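Local coordinates for periplasmic binding protein (Veillonella parvula, PDB 4MO9), which probably captures a solute outside the cell membrane, plausibly an iron-siderophore complex, and delivers it to an ABC importer, at residues 53-56 with 62-65; 55-60 with 175-180; 82-87 with 359-364. All blocks are in the same frame, centred on the assembly; numbering follows the deposited sequence.

Contact 1: 53-56 with 62-65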
loop_
_atom_site.group_PDB
_atom_site.type_symbol
_atom_site.label_atom_id
_atom_site.label_comp_id
_atom_site.label_asym_id
_atom_site.label_seq_id
_atom_site.Cartn_x
_atom_site.Cartn_y
_atom_site.Cartn_z
ATOM N N PHE A 53 -2.921 7.455 -5.987
ATOM C CA PHE A 53 -3.947 7.612 -4.953
ATOM C C PHE A 53 -3.864 8.978 -4.282
ATOM O O PHE A 53 -4.891 9.569 -3.949
ATOM C CB PHE A 53 -3.846 6.515 -3.902
ATOM C CG PHE A 53 -4.655 5.293 -4.231
ATOM C CD1 PHE A 53 -4.041 4.062 -4.381
ATOM C CD2 PHE A 53 -6.030 5.380 -4.393
ATOM C CE1 PHE A 53 -4.781 2.929 -4.685
ATOM C CE2 PHE A 53 -6.780 4.243 -4.693
ATOM C CZ PHE A 53 -6.154 3.025 -4.841
ATOM N N THR A 54 -2.653 9.478 -4.063
ATOM C CA THR A 54 -2.508 10.831 -3.507
ATOM C C THR A 54 -3.088 11.881 -4.453
ATOM O O THR A 54 -3.843 12.776 -4.033
ATOM C CB THR A 54 -1.042 11.137 -3.177
ATOM O OG1 THR A 54 -0.528 10.080 -2.344
ATOM C CG2 THR A 54 -0.913 12.477 -2.447
ATOM N N ILE A 55 -2.758 11.773 -5.735
ATOM C CA ILE A 55 -3.273 12.732 -6.707
ATOM C C ILE A 55 -4.804 12.688 -6.758
ATOM O O ILE A 55 -5.462 13.739 -6.761
ATOM C CB ILE A 55 -2.637 12.515 -8.101
ATOM C CG1 ILE A 55 -1.136 12.804 -8.029
ATOM C CG2 ILE A 55 -3.303 13.386 -9.151
ATOM C CD1 ILE A 55 -0.366 12.581 -9.363
ATOM N N SER A 56 -5.376 11.482 -6.757
ATOM C CA SER A 56 -6.829 11.344 -6.799
ATOM C C SER A 56 -7.444 11.969 -5.555
ATOM O O SER A 56 -8.495 12.598 -5.623
ATOM C CB SER A 56 -7.229 9.870 -6.886
ATOM O OG SER A 56 -6.628 9.241 -8.003
ATOM N N ASP A 62 -11.479 16.108 -10.639
ATOM C CA ASP A 62 -10.588 16.767 -11.599
ATOM C C ASP A 62 -9.308 15.980 -11.857
ATOM O O ASP A 62 -8.422 16.455 -12.570
ATOM C CB ASP A 62 -10.219 18.176 -11.117
ATOM C CG ASP A 62 -11.412 19.110 -11.072
ATOM O OD1 ASP A 62 -12.291 19.003 -11.957
ATOM O OD2 ASP A 62 -11.468 19.950 -10.146
ATOM N N THR A 63 -9.209 14.790 -11.269
ATOM C CA THR A 63 -8.019 13.952 -11.420
ATOM C C THR A 63 -7.505 13.790 -12.863
ATOM O O THR A 63 -6.314 13.966 -13.110
ATOM C CB THR A 63 -8.205 12.560 -10.754
ATOM O OG1 THR A 63 -8.336 12.728 -9.339
ATOM C CG2 THR A 63 -7.010 11.674 -11.026
ATOM N N PRO A 64 -8.387 13.458 -13.824
ATOM C CA PRO A 64 -7.851 13.253 -15.180
ATOM C C PRO A 64 -7.265 14.523 -15.816
ATOM O O PRO A 64 -6.428 14.420 -16.720
ATOM C CB PRO A 64 -9.086 12.813 -15.982
ATOM C CG PRO A 64 -10.051 12.288 -14.952
ATOM C CD PRO A 64 -9.834 13.179 -13.763
ATOM N N LYS A 65 -7.686 15.694 -15.344
ATOM C CA LYS A 65 -7.241 16.966 -15.923
ATOM C C LYS A 65 -5.771 17.320 -15.657
ATOM O O LYS A 65 -5.259 18.299 -16.214
ATOM C CB LYS A 65 -8.128 18.108 -15.429
ATOM C CG LYS A 65 -9.606 17.943 -15.728
ATOM C CD LYS A 65 -10.354 19.234 -15.395
ATOM C CE LYS A 65 -11.844 19.118 -15.686
ATOM N NZ LYS A 65 -12.522 18.187 -14.729
#

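Contact 2: 55-60 with 175-180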
loop_
_atom_site.group_PDB
_atom_site.type_symbol
_atom_site.label_atom_id
_atom_site.label_comp_id
_atom_site.label_asym_id
_atom_site.label_seq_id
_atom_site.Cartn_x
_atom_site.Cartn_y
_atom_site.Cartn_z
ATOM N N ILE A 55 -2.758 11.773 -5.735
ATOM C CA ILE A 55 -3.273 12.732 -6.707
ATOM C C ILE A 55 -4.804 12.688 -6.758
ATOM O O ILE A 55 -5.462 13.739 -6.761
ATOM C CB ILE A 55 -2.637 12.515 -8.101
ATOM C CG1 ILE A 55 -1.136 12.804 -8.029
ATOM C CG2 ILE A 55 -3.303 13.386 -9.151
ATOM C CD1 ILE A 55 -0.366 12.581 -9.363
ATOM N N SER A 56 -5.376 11.482 -6.757
ATOM C CA SER A 56 -6.829 11.344 -6.799
ATOM C C SER A 56 -7.444 11.969 -5.555
ATOM O O SER A 56 -8.495 12.598 -5.623
ATOM C CB SER A 56 -7.229 9.870 -6.886
ATOM O OG SER A 56 -6.628 9.241 -8.003
ATOM N N ALA A 57 -6.784 11.798 -4.414
ATOM C CA ALA A 57 -7.291 12.346 -3.157
ATOM C C ALA A 57 -7.236 13.873 -3.140
ATOM O O ALA A 57 -8.060 14.527 -2.490
ATOM C CB ALA A 57 -6.509 11.768 -1.988
ATOM N N LEU A 58 -6.271 14.439 -3.858
ATOM C CA LEU A 58 -6.107 15.892 -3.938
ATOM C C LEU A 58 -7.034 16.520 -4.979
ATOM O O LEU A 58 -7.614 17.592 -4.750
ATOM C CB LEU A 58 -4.645 16.231 -4.264
ATOM C CG LEU A 58 -3.664 15.936 -3.129
ATOM C CD1 LEU A 58 -2.225 15.832 -3.639
ATOM C CD2 LEU A 58 -3.767 17.001 -2.054
HETATM N N MSE A 59 -7.181 15.855 -6.125
HETATM C CA MSE A 59 -7.903 16.455 -7.245
HETATM C C MSE A 59 -9.375 16.042 -7.315
HETATM O O MSE A 59 -10.185 16.726 -7.953
HETATM C CB MSE A 59 -7.227 16.096 -8.573
HETATM C CG MSE A 59 -5.765 16.505 -8.701
HETATM SE SE MSE A 59 -5.502 18.428 -8.506
HETATM C CE MSE A 59 -6.799 19.071 -9.835
ATOM N N GLY A 60 -9.722 14.922 -6.685
ATOM C CA GLY A 60 -11.093 14.440 -6.763
ATOM C C GLY A 60 -11.524 14.220 -8.206
ATOM O O GLY A 60 -10.821 13.559 -8.975
ATOM N N ALA A 175 -2.696 19.366 3.346
ATOM C CA ALA A 175 -2.659 19.494 4.810
ATOM C C ALA A 175 -3.752 18.662 5.510
ATOM O O ALA A 175 -3.502 18.051 6.556
ATOM C CB ALA A 175 -2.732 20.976 5.234
ATOM N N GLU A 176 -4.956 18.629 4.944
ATOM C CA GLU A 176 -6.027 17.815 5.521
ATOM C C GLU A 176 -5.670 16.339 5.464
ATOM O O GLU A 176 -5.928 15.593 6.407
ATOM C CB GLU A 176 -7.326 18.005 4.755
ATOM C CG GLU A 176 -7.846 19.426 4.700
ATOM C CD GLU A 176 -8.970 19.559 3.689
ATOM O OE1 GLU A 176 -9.692 18.552 3.486
ATOM O OE2 GLU A 176 -9.120 20.653 3.094
ATOM N N ILE A 177 -5.103 15.912 4.342
ATOM C CA ILE A 177 -4.777 14.499 4.160
ATOM C C ILE A 177 -3.655 14.098 5.114
ATOM O O ILE A 177 -3.708 13.023 5.724
ATOM C CB ILE A 177 -4.391 14.196 2.694
ATOM C CG1 ILE A 177 -5.612 14.411 1.787
ATOM C CG2 ILE A 177 -3.862 12.776 2.544
ATOM C CD1 ILE A 177 -5.264 14.418 0.274
ATOM N N SER A 178 -2.655 14.966 5.247
ATOM C CA SER A 178 -1.533 14.741 6.156
ATOM C C SER A 178 -1.991 14.655 7.611
ATOM O O SER A 178 -1.504 13.817 8.384
ATOM C CB SER A 178 -0.510 15.870 6.009
ATOM O OG SER A 178 0.636 15.593 6.795
ATOM N N LYS A 179 -2.928 15.514 7.993
ATOM C CA LYS A 179 -3.425 15.498 9.367
ATOM C C LYS A 179 -4.290 14.271 9.611
ATOM O O LYS A 179 -4.236 13.673 10.691
ATOM C CB LYS A 179 -4.185 16.790 9.692
ATOM C CG LYS A 179 -3.268 18.006 9.833
ATOM C CD LYS A 179 -4.079 19.264 10.070
ATOM C CE LYS A 179 -3.166 20.486 10.186
ATOM N NZ LYS A 179 -3.973 21.701 10.455
ATOM N N PHE A 180 -5.091 13.892 8.618
ATOM C CA PHE A 180 -5.887 12.662 8.717
ATOM C C PHE A 180 -4.972 11.478 8.993
ATOM O O PHE A 180 -5.257 10.626 9.852
ATOM C CB PHE A 180 -6.644 12.422 7.402
ATOM C CG PHE A 180 -7.439 11.140 7.372
ATOM C CD1 PHE A 180 -8.808 11.155 7.639
ATOM C CD2 PHE A 180 -6.831 9.929 7.060
ATOM C CE1 PHE A 180 -9.558 9.968 7.604
ATOM C CE2 PHE A 180 -7.577 8.740 7.023
ATOM C CZ PHE A 180 -8.940 8.766 7.299
#

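Contact 3: 82-87 with 359-364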
loop_
_atom_site.group_PDB
_atom_site.type_symbol
_atom_site.label_atom_id
_atom_site.label_comp_id
_atom_site.label_asym_id
_atom_site.label_seq_id
_atom_site.Cartn_x
_atom_site.Cartn_y
_atom_site.Cartn_z
ATOM N N TRP A 82 -8.674 -1.124 -11.220
ATOM C CA TRP A 82 -8.788 -0.510 -12.542
ATOM C C TRP A 82 -10.223 -0.537 -13.075
ATOM O O TRP A 82 -10.700 0.471 -13.606
ATOM C CB TRP A 82 -7.833 -1.176 -13.544
ATOM C CG TRP A 82 -7.838 -0.516 -14.888
ATOM C CD1 TRP A 82 -8.254 -1.052 -16.073
ATOM C CD2 TRP A 82 -7.419 0.823 -15.176
ATOM N NE1 TRP A 82 -8.114 -0.124 -17.084
ATOM C CE2 TRP A 82 -7.599 1.033 -16.560
ATOM C CE3 TRP A 82 -6.899 1.862 -14.399
ATOM C CZ2 TRP A 82 -7.278 2.245 -17.183
ATOM C CZ3 TRP A 82 -6.590 3.062 -15.011
ATOM C CH2 TRP A 82 -6.777 3.244 -16.391
ATOM N N LYS A 83 -10.916 -1.672 -12.935
ATOM C CA LYS A 83 -12.302 -1.757 -13.399
ATOM C C LYS A 83 -13.195 -0.802 -12.619
ATOM O O LYS A 83 -14.041 -0.110 -13.188
ATOM C CB LYS A 83 -12.874 -3.169 -13.224
ATOM C CG LYS A 83 -12.144 -4.282 -13.944
ATOM C CD LYS A 83 -12.737 -5.640 -13.504
ATOM C CE LYS A 83 -11.652 -6.700 -13.312
ATOM N NZ LYS A 83 -12.023 -7.692 -12.269
ATOM N N HIS A 84 -13.025 -0.795 -11.302
ATOM C CA HIS A 84 -13.873 0.005 -10.435
ATOM C C HIS A 84 -13.668 1.490 -10.735
ATOM O O HIS A 84 -14.629 2.251 -10.905
ATOM C CB HIS A 84 -13.531 -0.286 -8.976
ATOM C CG HIS A 84 -14.452 0.367 -7.997
ATOM N ND1 HIS A 84 -15.770 -0.015 -7.849
ATOM C CD2 HIS A 84 -14.252 1.378 -7.118
ATOM C CE1 HIS A 84 -16.340 0.734 -6.923
ATOM N NE2 HIS A 84 -15.440 1.590 -6.462
ATOM N N PHE A 85 -12.405 1.891 -10.825
ATOM C CA PHE A 85 -12.077 3.296 -10.996
ATOM C C PHE A 85 -12.505 3.790 -12.375
ATOM O O PHE A 85 -13.063 4.880 -12.498
ATOM C CB PHE A 85 -10.584 3.541 -10.763
ATOM C CG PHE A 85 -10.113 3.199 -9.368
ATOM C CD1 PHE A 85 -11.026 2.935 -8.346
ATOM C CD2 PHE A 85 -8.752 3.148 -9.079
ATOM C CE1 PHE A 85 -10.584 2.612 -7.064
ATOM C CE2 PHE A 85 -8.303 2.825 -7.798
ATOM C CZ PHE A 85 -9.220 2.558 -6.791
ATOM N N THR A 86 -12.255 2.989 -13.409
ATOM C CA THR A 86 -12.612 3.394 -14.771
ATOM C C THR A 86 -14.125 3.418 -14.962
ATOM O O THR A 86 -14.648 4.222 -15.734
ATOM C CB THR A 86 -11.924 2.524 -15.856
ATOM O OG1 THR A 86 -12.217 1.139 -15.644
ATOM C CG2 THR A 86 -10.427 2.726 -15.812
ATOM N N ALA A 87 -14.827 2.554 -14.240
ATOM C CA ALA A 87 -16.285 2.539 -14.296
ATOM C C ALA A 87 -16.838 3.879 -13.827
ATOM O O ALA A 87 -17.790 4.407 -14.409
ATOM C CB ALA A 87 -16.844 1.409 -13.446
ATOM N N SER A 359 -16.010 5.344 -5.261
ATOM C CA SER A 359 -16.853 4.897 -4.155
ATOM C C SER A 359 -16.185 3.773 -3.367
ATOM O O SER A 359 -15.514 2.900 -3.935
ATOM C CB SER A 359 -18.215 4.423 -4.664
ATOM O OG SER A 359 -18.068 3.302 -5.520
ATOM N N TYR A 360 -16.358 3.798 -2.052
ATOM C CA TYR A 360 -15.842 2.726 -1.221
ATOM C C TYR A 360 -16.738 1.491 -1.321
ATOM O O TYR A 360 -17.962 1.620 -1.325
ATOM C CB TYR A 360 -15.745 3.178 0.236
ATOM C CG TYR A 360 -15.260 2.084 1.159
ATOM C CD1 TYR A 360 -13.930 1.684 1.150
ATOM C CD2 TYR A 360 -16.133 1.446 2.029
ATOM C CE1 TYR A 360 -13.476 0.681 1.985
ATOM C CE2 TYR A 360 -15.694 0.441 2.870
ATOM C CZ TYR A 360 -14.362 0.065 2.846
ATOM O OH TYR A 360 -13.928 -0.943 3.685
ATOM N N SER A 361 -16.117 0.315 -1.424
ATOM C CA SER A 361 -16.809 -0.977 -1.303
ATOM C C SER A 361 -15.785 -2.113 -1.225
ATOM O O SER A 361 -14.578 -1.865 -1.203
ATOM C CB SER A 361 -17.773 -1.227 -2.464
ATOM O OG SER A 361 -17.058 -1.473 -3.653
ATOM N N GLY A 362 -16.261 -3.352 -1.164
ATOM C CA GLY A 362 -15.367 -4.497 -1.097
ATOM C C GLY A 362 -14.981 -4.864 0.327
ATOM O O GLY A 362 -15.539 -4.318 1.283
ATOM N N ILE A 363 -14.020 -5.779 0.465
ATOM C CA ILE A 363 -13.612 -6.320 1.766
ATOM C C ILE A 363 -12.094 -6.218 1.901
ATOM O O ILE A 363 -11.363 -6.689 1.028
ATOM C CB ILE A 363 -14.017 -7.806 1.899
ATOM C CG1 ILE A 363 -15.499 -8.007 1.552
ATOM C CG2 ILE A 363 -13.664 -8.346 3.289
ATOM C CD1 ILE A 363 -16.453 -7.565 2.634
ATOM N N TRP A 364 -11.620 -5.628 2.997
ATOM C CA TRP A 364 -10.214 -5.233 3.105
ATOM C C TRP A 364 -9.540 -5.802 4.342
ATOM O O TRP A 364 -8.311 -5.821 4.437
ATOM C CB TRP A 364 -10.111 -3.695 3.083
ATOM C CG TRP A 364 -10.741 -3.151 1.853
ATOM C CD1 TRP A 364 -12.061 -2.824 1.673
ATOM C CD2 TRP A 364 -10.093 -2.928 0.593
ATOM N NE1 TRP A 364 -12.264 -2.386 0.376
ATOM C CE2 TRP A 364 -11.073 -2.446 -0.305
ATOM C CE3 TRP A 364 -8.780 -3.081 0.138
ATOM C CZ2 TRP A 364 -10.773 -2.111 -1.633
ATOM C CZ3 TRP A 364 -8.485 -2.753 -1.176
ATOM C CH2 TRP A 364 -9.475 -2.276 -2.048
#

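Contact 1: 53-56 with 62-65
Thr63 drives its hydroxyl against the backbone of Ser56: OG1 stands 3.3 Å from Ser56 CA and 3.7 Å from Ser56 O, which is packing distance and not a hydrogen bond. The first torsion of Thr63 (chi1 -65°) splits the work between its two branches. It sets OG1 opposite the carbonyl carbon, where it meets the helix backbone, and swings the methyl CG2 alongside Ser56 OG at 3.9 Å. The hydroxyl spends its proton on Gly60 O, in the turn that leaves the helix, so this buried polar atom is satisfied while it serves as a packing surface. Ser56 does the same in the other direction: with OG folded back beside its own backbone N (chi1 -56°), it donates to Phe52 O one helical turn earlier and offers Thr63 chiefly CA, CB and the flank of OG. The two hydroxyl oxygens remain 4.1 Å apart, Ser56 OG from Thr63 OG1. The backbones come close here, Ser56 CA lying 5.4 Å from Thr63 CA. Helix 52-59 follows strand 41-42 and precedes its parallel neighbour 67-69, so the contact lies on the return leg of a beta-alpha-beta crossover, where the chain bends off the helix toward the second strand. Ile55 marks the border of the touch: its branch methyl CG2 is 4.5 Å from Thr63 CG2, whereas the extended CG1-CD1 arm leads away from Thr63, and the side chain packs on Ile164 and Leu168 of helix 154-168. Beyond Thr63 a salt bridge within the turn joins Lys65 NZ to Asp62 OD1 at 2.9 Å, the amine arriving on the anti side of the carboxylate and 19° out of its plane.

Contact 2: 55-60 with 175-180
One methyl carries this helix-to-helix contact: Ile177 CD1 reaches Ala57 CB at 3.7 Å and Leu58 CD2 at 3.8 Å. It gets there because the isoleucine arm is stretched out from its helix (chi2 168°), which lets the end methyl span a backbone separation of 8.0 Å between Ala57 CA and Ile177 CA. Leu58 meets it at a slant, with CG also near, 4.1 Å from Ile177 CD1, while the CB of the small Ala57 points toward the partner helix. The next shell comes from several directions. Phe355 of helix 344-355 touches both Ala57 and Ile177, Phe351 adds to Ala57, and Val321 also packs on Ile177. Leu58 rests in addition on Ala174 and Arg173 of the partner helix and on Ile164. A polar tie accompanies this apolar patch, since Arg173 NE hydrogen-bonds to Ala57 O. Helix 171-194 runs from the lobe built on strands 41-42, 67-69, 118-122 and 143-147 to the one containing strand 201-206, consistent with the long connecting helix of TroA-like binding proteins, on which helix 52-59 of the first lobe is seated here.

Contact 3: 82-87 with 359-364
His84 brings the NE2 corner of its imidazole up to Ser359, edge first. NE2 donates to Ser359 O at 2.8 Å with an N-H...O angle of 152°, moderately bent, and the oxygen sits 18° out of the ring plane. The histidine swings away from its own backbone N (chi1 -173°), carrying the ring off helix 79-88 to the loop. Its CE1 corner lies 3.4 Å from Ser359 OG, a hydroxyl that is hydrogen-bonded to Glu88 OE2 on the same helix, so Ser359 is tied to the helix through both backbone and side chain. Ser361 OG approaches the ring obliquely, 4.0 Å from His84 CE1. With an alanine at His84, Ser359 O would probably lose this donor and Phe278 the imidazole stacked on it. Phe278 also meets Trp364 edge-to-face, and Trp364 NE1 bonds to Ser361 O at 2.8 Å, nearly in the indole plane, which fastens the loop to itself. Alongside, Phe85 stacks with Phe358, the residue before Ser359 in the same loop. The His84 bond ties the start of the segment linking helix 344-355 to strand 365-367, an edge strand of the second lobe's mixed sheet, onto helix 79-88 of the first lobe, consistent with a two-lobed binding protein of the TroA-like kind.

Overall arrangement
Contacts 1 and 2 draw on the same helix, 52-59, and share Ile55 and Ser56; their centres are 10 Å apart, one joining the helix to its following turn and the other to helix 171-194. Contact 3 is centred 15 Å from contact 1, and the two touch through Phe53 CE2 and Phe85 CZ at 3.6 Å. Contacts 2 and 3 do not meet, their nearest atoms being about 7 Å apart. By sequence the trimethylamine oxide pocket, formed by Trp45, Ala48, Ser73 and Arg78, lies near both helices: Trp45 and Ala48 precede helix 52-59, and Arg78 immediately precedes helix 79-88, whose Trp82 rests on Leu74 and Gln75.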